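Local coordinates for protein NAD nucleotidase (Haemophilus influenzae, PDB 3ZTV) that hydrolyses NAD and nucleoside 5'-monophosphates in the periplasm, degrading NAD to adenosine and nicotinamide riboside, with greatest activity on 5'-AMP, at residues Asp42-Phe46 / Trp265-Ala269; Ala88-Ala92 / Lys338-Ile343; Tyr245-Leu249 / Val271-Gly275. All blocks are in the same frame, centred on the assembly; numbering follows the deposited sequence.

In the fold
The three contacts lie in the metallophosphoesterase half of the enzyme, and their chemistry follows their depth. Interactions 1 and 3 are buried; interaction 2 is only partly so, with a lysine at its margin. Interaction 1 joins a strand-to-helix link to a turn near the zinc site and is the one that bonds its segments directly, backbone to serine. Interaction 2 packs two helices through aliphatic groups, whereas interaction 3 inserts an aromatic ring and a proline between sheets. F46, in interaction 1, touches V89, M90 and T339 of interaction 2. Segments 265-269 and 271-275 are almost continuous, so the tight turn of interaction 1 leads directly into the strand used by interaction 3.

Interaction 1 of 3, residues Asp42-Phe46 / Trp265-Ala269; sequences DIGGF and WAYSA
With chi1 at 60°, the OG of S268 stands between its backbone N and carbonyl carbon and faces G45, while I43, whose chi1 is 51°, gives CG1 the same position and then runs on extended so that CD1 reaches A269 and W265. These two rotamers make the polar and the apolar half of the contact. In the polar half, the amide of G45 donates to S268 OG over 2.9 Å, with an N-H...O angle of 145°. S268 OG is also hydrogen-bonded to Y24 O, in the loop before strand 28-34. The same G45 amide has a second, weak partner in a water, which donates to Y267 O at 2.9 Å. Serine and water thus tie the glycine to the turn by two routes. In the apolar half, I43 CD1 lies 3.9 Å from A269 CB and 4.0 Å from W265 CZ3, the isoleucine chain running at about a right angle to the tryptophan. Between the halves the backbones meet: G44 has no side chain, and its CA comes within 3.0 Å of S268 O and 4.0 Å of A269 CA. The loop offers this surface because A266 to A269 form a type I' beta turn, with Y267 and S268 at positive phi and A269 N bonded to A266 O. Around this turn lies the active-site neighbourhood: A266 touches the zinc ligand D20, Y267 stacks on Y24, and the W265 side chain is about 10 Å from a zinc ion. G45 is the N-cap of helix 46-59, so the bond from G45 N to S268 OG lies in the short link between strand 37-43 and that helix, flanked by strand 28-34 through I43 and H28 and by strand 284-295 through G44 and L294.

Interaction 2 of 3, residues Ala88-Ala92 / Lys338-Ile343; sequences AVMNA and KTDKLI
L342 CD1 is the methyl that meets A88 and A92, on successive turns of the opposing helix. It rests 3.7 Å from A88 O and 4.0 Å from A92 CB. The leucine's CG is anti to its carbonyl carbon (chi1 -69°) and the chain then runs out straight, carrying this methyl across the gap. A92 CB is touched from two further directions: T339 OG1 is 3.9 Å away, and K338 CE 4.0 Å. The lysine's aliphatic part does this work, its chain bending at chi3 (65°) beside the alanine at the exposed margin. On the more deeply buried flank, V89 CG1 meets T339 CG2 at 4.2 Å, the two branched side chains crossing at nearly a right angle, and I343 CG1 approaches the same valine methyl. The axes run 9.9 Å apart, almost antiparallel at 174°. In the fold, helix 84-93 belongs to the beta-alpha-beta crossover between the neighbouring parallel strands 63-67 and 97-99, while helix 337-353 is probably the long helix that in this family leads from the catalytic domain toward the C-terminal one. No hydrogen bond passes directly between the two segments. In the second shell, N50 of helix 46-59 uses its ND2 to bond both V89 O and T339 OG1, bridging the two helices. T339 OG1 is also hydrogen-bonded to D336 OD2. Beside them in the same helices, D340 bonds to S47 and H335, and N91 to P118 and K120.

Interaction 3 of 3, residues Tyr245-Leu249 / Val271-Gly275; sequences YEYPL and VGDLG
Y247 and P248 reach from a loop toward G272 and L274 across the interior of the metallophosphoesterase beta sandwich, in which two mixed sheets pack face to face. Strand 270-278 belongs to one sheet, and the loop runs into strand 249-252, an outermost strand of the other. The tyrosine spans the gap by its first torsion: CG opposite the backbone N (chi1 -174°) throws the ring outward, with its hydroxyl end against the strand. There OH lies 3.4 Å from G272 C, in a spot that a residue lacking a side chain leaves open. It is also 3.0 Å from D273 N, yet the angle is too poor for a hydrogen bond, so the hydroxyl only packs against the amide. On the ring's rim next to CZ, CE1 is 3.6 Å from D273 O and 3.9 Å from L274 CD1, both met obliquely. L274 adopts an equally extended first torsion (chi1 -169°), then turns at chi2 (74°), which brings CD1 into contact with both the tyrosine and the proline. P248 meets that methyl with CG at 3.9 Å, the ring running at about a right angle to the leucine chain. The peptide bond between Y247 and P248 is cis, and both side chains leave the loop toward the strand. Outside the pair, M262 of strand 258-263 touches Y247, P248 and L274 alike, while K289 of strand 284-295 touches P248 and L274. The carboxylate of D273 is taken up elsewhere, OD2 by the hydroxyl of Y60 and OD1 in a salt bridge to R288. Between loop and strand, L274 CB approaches Y247 OH to 3.6 Å.

Interaction 1 of 3, residues Asp42-Phe46 / Trp265-Ala269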
loop_
_atom_site.group_PDB
_atom_site.type_symbol
_atom_site.label_atom_id
_atom_site.label_comp_id
_atom_site.label_asym_id
_atom_site.label_seq_id
_atom_site.Cartn_x
_atom_site.Cartn_y
_atom_site.Cartn_z
ATOM N N ASP A 42 -10.101 -43.028 -5.473
ATOM C CA ASP A 42 -10.566 -41.853 -6.200
ATOM C C ASP A 42 -11.234 -40.876 -5.242
ATOM O O ASP A 42 -11.998 -41.291 -4.359
ATOM C CB ASP A 42 -11.550 -42.249 -7.300
ATOM C CG ASP A 42 -10.885 -43.028 -8.418
ATOM O OD1 ASP A 42 -9.734 -42.695 -8.765
ATOM O OD2 ASP A 42 -11.503 -43.985 -8.926
ATOM N N ILE A 43 -10.940 -39.587 -5.418
ATOM C CA ILE A 43 -11.551 -38.523 -4.622
ATOM C C ILE A 43 -12.094 -37.414 -5.505
ATOM O O ILE A 43 -11.675 -37.236 -6.649
ATOM C CB ILE A 43 -10.556 -37.888 -3.620
ATOM C CG1 ILE A 43 -9.255 -37.466 -4.313
ATOM C CG2 ILE A 43 -10.264 -38.840 -2.470
ATOM C CD1 ILE A 43 -8.370 -36.551 -3.466
ATOM N N GLY A 44 -13.064 -36.684 -4.972
ATOM C CA GLY A 44 -13.491 -35.448 -5.587
ATOM C C GLY A 44 -14.457 -35.573 -6.745
ATOM O O GLY A 44 -15.216 -36.542 -6.853
ATOM N N GLY A 45 -14.418 -34.572 -7.620
ATOM C CA GLY A 45 -15.373 -34.450 -8.705
ATOM C C GLY A 45 -16.541 -33.571 -8.298
ATOM O O GLY A 45 -16.936 -33.546 -7.127
ATOM N N PHE A 46 -17.089 -32.834 -9.256
ATOM C CA PHE A 46 -18.139 -31.879 -8.932
ATOM C C PHE A 46 -19.496 -32.508 -8.632
ATOM O O PHE A 46 -20.325 -31.877 -7.985
ATOM C CB PHE A 46 -18.262 -30.775 -9.988
ATOM C CG PHE A 46 -18.223 -29.388 -9.401
ATOM C CD1 PHE A 46 -19.377 -28.802 -8.895
ATOM C CD2 PHE A 46 -17.033 -28.678 -9.339
ATOM C CE1 PHE A 46 -19.347 -27.538 -8.346
ATOM C CE2 PHE A 46 -17.001 -27.404 -8.782
ATOM C CZ PHE A 46 -18.161 -26.837 -8.293
ATOM N N TRP A 265 -8.429 -27.597 0.821
ATOM C CA TRP A 265 -7.566 -28.377 -0.074
ATOM C C TRP A 265 -7.676 -27.824 -1.504
ATOM O O TRP A 265 -7.521 -26.612 -1.692
ATOM C CB TRP A 265 -7.893 -29.878 0.027
ATOM C CG TRP A 265 -6.733 -30.803 -0.274
ATOM C CD1 TRP A 265 -5.446 -30.447 -0.556
ATOM C CD2 TRP A 265 -6.767 -32.238 -0.294
ATOM N NE1 TRP A 265 -4.679 -31.574 -0.762
ATOM C CE2 TRP A 265 -5.466 -32.684 -0.603
ATOM C CE3 TRP A 265 -7.772 -33.187 -0.074
ATOM C CZ2 TRP A 265 -5.148 -34.044 -0.714
ATOM C CZ3 TRP A 265 -7.458 -34.525 -0.182
ATOM C CH2 TRP A 265 -6.157 -34.943 -0.509
ATOM N N ALA A 266 -7.929 -28.668 -2.506
ATOM C CA ALA A 266 -8.107 -28.213 -3.884
ATOM C C ALA A 266 -8.716 -29.323 -4.732
ATOM O O ALA A 266 -8.965 -30.429 -4.242
ATOM C CB ALA A 266 -6.768 -27.761 -4.476
ATOM N N TYR A 267 -8.952 -29.007 -6.007
ATOM C CA TYR A 267 -9.304 -29.997 -7.042
ATOM C C TYR A 267 -10.565 -30.802 -6.708
ATOM O O TYR A 267 -10.607 -32.031 -6.880
ATOM C CB TYR A 267 -8.121 -30.929 -7.360
ATOM C CG TYR A 267 -6.860 -30.244 -7.860
ATOM C CD1 TYR A 267 -6.872 -28.925 -8.302
ATOM C CD2 TYR A 267 -5.655 -30.932 -7.903
ATOM C CE1 TYR A 267 -5.707 -28.303 -8.756
ATOM C CE2 TYR A 267 -4.496 -30.328 -8.369
ATOM C CZ TYR A 267 -4.530 -29.009 -8.791
ATOM O OH TYR A 267 -3.382 -28.388 -9.246
ATOM N N SER A 268 -11.591 -30.088 -6.249
ATOM C CA SER A 268 -12.908 -30.629 -5.891
ATOM C C SER A 268 -12.887 -31.763 -4.857
ATOM O O SER A 268 -13.816 -32.558 -4.810
ATOM C CB SER A 268 -13.764 -30.974 -7.135
ATOM O OG SER A 268 -13.160 -31.936 -7.982
ATOM N N ALA A 269 -11.878 -31.790 -3.984
ATOM C CA ALA A 269 -11.705 -32.930 -3.072
ATOM C C ALA A 269 -12.426 -32.801 -1.738
ATOM O O ALA A 269 -12.707 -33.826 -1.105
ATOM C CB ALA A 269 -10.226 -33.185 -2.820
HETATM O O HOH W 1 -11.373 -34.197 -8.639
#

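Interaction 2 of 3, residues Ala88-Ala92 / Lys338-Ile343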
loop_
_atom_site.group_PDB
_atom_site.type_symbol
_atom_site.label_atom_id
_atom_site.label_comp_id
_atom_site.label_asym_id
_atom_site.label_seq_id
_atom_site.Cartn_x
_atom_site.Cartn_y
_atom_site.Cartn_z
ATOM N N ALA A 88 -21.444 -24.113 -15.524
ATOM C CA ALA A 88 -22.610 -24.980 -15.451
ATOM C C ALA A 88 -22.674 -25.753 -14.131
ATOM O O ALA A 88 -23.724 -25.821 -13.478
ATOM C CB ALA A 88 -22.632 -25.938 -16.646
ATOM N N VAL A 89 -21.558 -26.353 -13.741
ATOM C CA VAL A 89 -21.562 -27.138 -12.502
ATOM C C VAL A 89 -21.619 -26.245 -11.257
ATOM O O VAL A 89 -22.246 -26.606 -10.252
ATOM C CB VAL A 89 -20.422 -28.185 -12.434
ATOM C CG1 VAL A 89 -20.532 -29.186 -13.608
ATOM C CG2 VAL A 89 -19.053 -27.519 -12.416
ATOM N N MET A 90 -21.004 -25.069 -11.330
ATOM C CA MET A 90 -21.107 -24.095 -10.240
ATOM C C MET A 90 -22.543 -23.618 -10.065
ATOM O O MET A 90 -23.054 -23.552 -8.943
ATOM C CB MET A 90 -20.179 -22.905 -10.499
ATOM C CG MET A 90 -18.705 -23.255 -10.372
ATOM S SD MET A 90 -17.588 -21.990 -11.021
ATOM C CE MET A 90 -17.619 -20.759 -9.709
ATOM N N ASN A 91 -23.210 -23.303 -11.177
ATOM C CA ASN A 91 -24.608 -22.901 -11.124
ATOM C C ASN A 91 -25.452 -23.987 -10.462
ATOM O O ASN A 91 -26.337 -23.690 -9.655
ATOM C CB ASN A 91 -25.134 -22.609 -12.528
ATOM C CG ASN A 91 -24.616 -21.294 -13.085
ATOM O OD1 ASN A 91 -24.083 -20.457 -12.351
ATOM N ND2 ASN A 91 -24.790 -21.096 -14.384
ATOM N N ALA A 92 -25.165 -25.244 -10.794
ATOM C CA ALA A 92 -25.916 -26.379 -10.256
ATOM C C ALA A 92 -25.713 -26.566 -8.754
ATOM O O ALA A 92 -26.531 -27.208 -8.087
ATOM C CB ALA A 92 -25.564 -27.660 -11.009
ATOM N N LYS A 338 -28.574 -33.972 -11.181
ATOM C CA LYS A 338 -28.426 -32.885 -12.143
ATOM C C LYS A 338 -26.972 -32.741 -12.609
ATOM O O LYS A 338 -26.698 -32.607 -13.805
ATOM C CB LYS A 338 -28.941 -31.568 -11.551
ATOM C CG LYS A 338 -28.764 -30.359 -12.457
ATOM C CD LYS A 338 -29.704 -29.222 -12.067
ATOM C CE LYS A 338 -29.383 -28.661 -10.692
ATOM N NZ LYS A 338 -30.255 -27.494 -10.362
ATOM N N THR A 339 -26.042 -32.774 -11.658
ATOM C CA THR A 339 -24.632 -32.596 -11.986
ATOM C C THR A 339 -24.105 -33.785 -12.788
ATOM O O THR A 339 -23.291 -33.607 -13.694
ATOM C CB THR A 339 -23.788 -32.343 -10.726
ATOM O OG1 THR A 339 -24.357 -31.252 -9.996
ATOM C CG2 THR A 339 -22.354 -31.994 -11.097
ATOM N N ASP A 340 -24.574 -34.992 -12.479
ATOM C CA ASP A 340 -24.231 -36.178 -13.267
ATOM C C ASP A 340 -24.617 -36.007 -14.736
ATOM O O ASP A 340 -23.872 -36.391 -15.631
ATOM C CB ASP A 340 -24.951 -37.414 -12.718
ATOM C CG ASP A 340 -24.314 -37.962 -11.458
ATOM O OD1 ASP A 340 -23.120 -37.694 -11.209
ATOM O OD2 ASP A 340 -25.008 -38.703 -10.729
ATOM N N LYS A 341 -25.798 -35.449 -14.974
ATOM C CA LYS A 341 -26.271 -35.205 -16.338
ATOM C C LYS A 341 -25.379 -34.202 -17.072
ATOM O O LYS A 341 -25.019 -34.405 -18.238
ATOM C CB LYS A 341 -27.717 -34.710 -16.317
ATOM C CG LYS A 341 -28.742 -35.765 -15.911
ATOM C CD LYS A 341 -30.148 -35.174 -15.778
ATOM C CE LYS A 341 -30.348 -33.972 -16.687
ATOM N NZ LYS A 341 -30.185 -34.303 -18.125
ATOM N N LEU A 342 -25.020 -33.115 -16.391
ATOM C CA LEU A 342 -24.138 -32.108 -16.974
ATOM C C LEU A 342 -22.785 -32.708 -17.314
ATOM O O LEU A 342 -22.267 -32.504 -18.412
ATOM C CB LEU A 342 -23.959 -30.913 -16.031
ATOM C CG LEU A 342 -25.188 -30.033 -15.819
ATOM C CD1 LEU A 342 -24.975 -29.052 -14.667
ATOM C CD2 LEU A 342 -25.534 -29.286 -17.096
ATOM N N ILE A 343 -22.212 -33.448 -16.376
ATOM C CA ILE A 343 -20.882 -33.996 -16.594
ATOM C C ILE A 343 -20.863 -35.042 -17.718
ATOM O O ILE A 343 -19.914 -35.104 -18.502
ATOM C CB ILE A 343 -20.264 -34.517 -15.284
ATOM C CG1 ILE A 343 -19.987 -33.338 -14.340
ATOM C CG2 ILE A 343 -18.967 -35.267 -15.555
ATOM C CD1 ILE A 343 -19.543 -33.758 -12.948
#

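Interaction 3 of 3, residues Tyr245-Leu249 / Val271-Gly275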
loop_
_atom_site.group_PDB
_atom_site.type_symbol
_atom_site.label_atom_id
_atom_site.label_comp_id
_atom_site.label_asym_id
_atom_site.label_seq_id
_atom_site.Cartn_x
_atom_site.Cartn_y
_atom_site.Cartn_z
ATOM N N TYR A 245 -2.636 -27.849 8.374
ATOM C CA TYR A 245 -3.106 -27.150 9.563
ATOM C C TYR A 245 -4.371 -27.816 10.067
ATOM O O TYR A 245 -5.036 -28.533 9.318
ATOM C CB TYR A 245 -3.459 -25.709 9.206
ATOM C CG TYR A 245 -2.298 -24.826 8.827
ATOM C CD1 TYR A 245 -1.239 -24.626 9.702
ATOM C CD2 TYR A 245 -2.287 -24.142 7.618
ATOM C CE1 TYR A 245 -0.185 -23.798 9.372
ATOM C CE2 TYR A 245 -1.235 -23.304 7.276
ATOM C CZ TYR A 245 -0.190 -23.136 8.151
ATOM O OH TYR A 245 0.855 -22.299 7.808
ATOM N N GLU A 246 -4.728 -27.546 11.322
ATOM C CA GLU A 246 -6.023 -27.951 11.859
ATOM C C GLU A 246 -7.164 -27.135 11.244
ATOM O O GLU A 246 -7.022 -25.932 10.992
ATOM C CB GLU A 246 -6.020 -27.807 13.387
ATOM C CG GLU A 246 -7.202 -28.447 14.097
ATOM C CD GLU A 246 -7.123 -29.961 14.159
ATOM O OE1 GLU A 246 -6.017 -30.528 14.003
ATOM O OE2 GLU A 246 -8.178 -30.585 14.371
ATOM N N TYR A 247 -8.292 -27.792 11.009
ATOM C CA TYR A 247 -9.484 -27.130 10.500
ATOM C C TYR A 247 -10.353 -26.646 11.668
ATOM O O TYR A 247 -10.884 -27.469 12.405
ATOM C CB TYR A 247 -10.295 -28.117 9.629
ATOM C CG TYR A 247 -11.471 -27.456 8.951
ATOM C CD1 TYR A 247 -12.696 -27.353 9.598
ATOM C CD2 TYR A 247 -11.348 -26.898 7.679
ATOM C CE1 TYR A 247 -13.766 -26.702 9.011
ATOM C CE2 TYR A 247 -12.412 -26.266 7.076
ATOM C CZ TYR A 247 -13.618 -26.153 7.754
ATOM O OH TYR A 247 -14.695 -25.512 7.188
ATOM N N PRO A 248 -10.481 -25.322 11.881
ATOM C CA PRO A 248 -9.813 -24.161 11.296
ATOM C C PRO A 248 -8.639 -23.738 12.175
ATOM O O PRO A 248 -8.476 -24.263 13.277
ATOM C CB PRO A 248 -10.902 -23.089 11.389
ATOM C CG PRO A 248 -11.512 -23.369 12.749
ATOM C CD PRO A 248 -11.525 -24.891 12.842
ATOM N N LEU A 249 -7.836 -22.798 11.691
ATOM C CA LEU A 249 -6.886 -22.063 12.516
ATOM C C LEU A 249 -7.592 -20.927 13.251
ATOM O O LEU A 249 -8.614 -20.417 12.786
ATOM C CB LEU A 249 -5.771 -21.475 11.650
ATOM C CG LEU A 249 -4.794 -22.488 11.055
ATOM C CD1 LEU A 249 -3.837 -21.775 10.106
ATOM C CD2 LEU A 249 -4.043 -23.211 12.171
ATOM N N VAL A 271 -15.326 -30.575 0.899
ATOM C CA VAL A 271 -16.286 -29.557 1.301
ATOM C C VAL A 271 -16.002 -29.218 2.762
ATOM O O VAL A 271 -16.109 -30.089 3.632
ATOM C CB VAL A 271 -17.741 -30.035 1.120
ATOM C CG1 VAL A 271 -18.714 -29.096 1.841
ATOM C CG2 VAL A 271 -18.092 -30.142 -0.363
ATOM N N GLY A 272 -15.614 -27.969 3.022
ATOM C CA GLY A 272 -15.410 -27.523 4.392
ATOM C C GLY A 272 -16.738 -27.143 5.025
ATOM O O GLY A 272 -17.610 -26.581 4.374
ATOM N N ASP A 273 -16.866 -27.435 6.313
ATOM C CA ASP A 273 -18.131 -27.335 7.052
ATOM C C ASP A 273 -17.804 -26.742 8.431
ATOM O O ASP A 273 -17.242 -27.427 9.289
ATOM C CB ASP A 273 -18.665 -28.774 7.150
ATOM C CG ASP A 273 -19.902 -28.940 8.025
ATOM O OD1 ASP A 273 -20.398 -27.974 8.627
ATOM O OD2 ASP A 273 -20.370 -30.104 8.106
ATOM N N LEU A 274 -18.085 -25.447 8.609
ATOM C CA LEU A 274 -17.763 -24.716 9.836
ATOM C C LEU A 274 -19.021 -24.065 10.394
ATOM O O LEU A 274 -19.581 -23.157 9.785
ATOM C CB LEU A 274 -16.670 -23.653 9.593
ATOM C CG LEU A 274 -16.076 -23.026 10.863
ATOM C CD1 LEU A 274 -15.160 -24.038 11.526
ATOM C CD2 LEU A 274 -15.318 -21.734 10.564
ATOM N N GLY A 275 -19.451 -24.530 11.562
ATOM C CA GLY A 275 -20.562 -23.919 12.270
ATOM C C GLY A 275 -20.038 -22.824 13.172
ATOM O O GLY A 275 -19.105 -23.034 13.957
#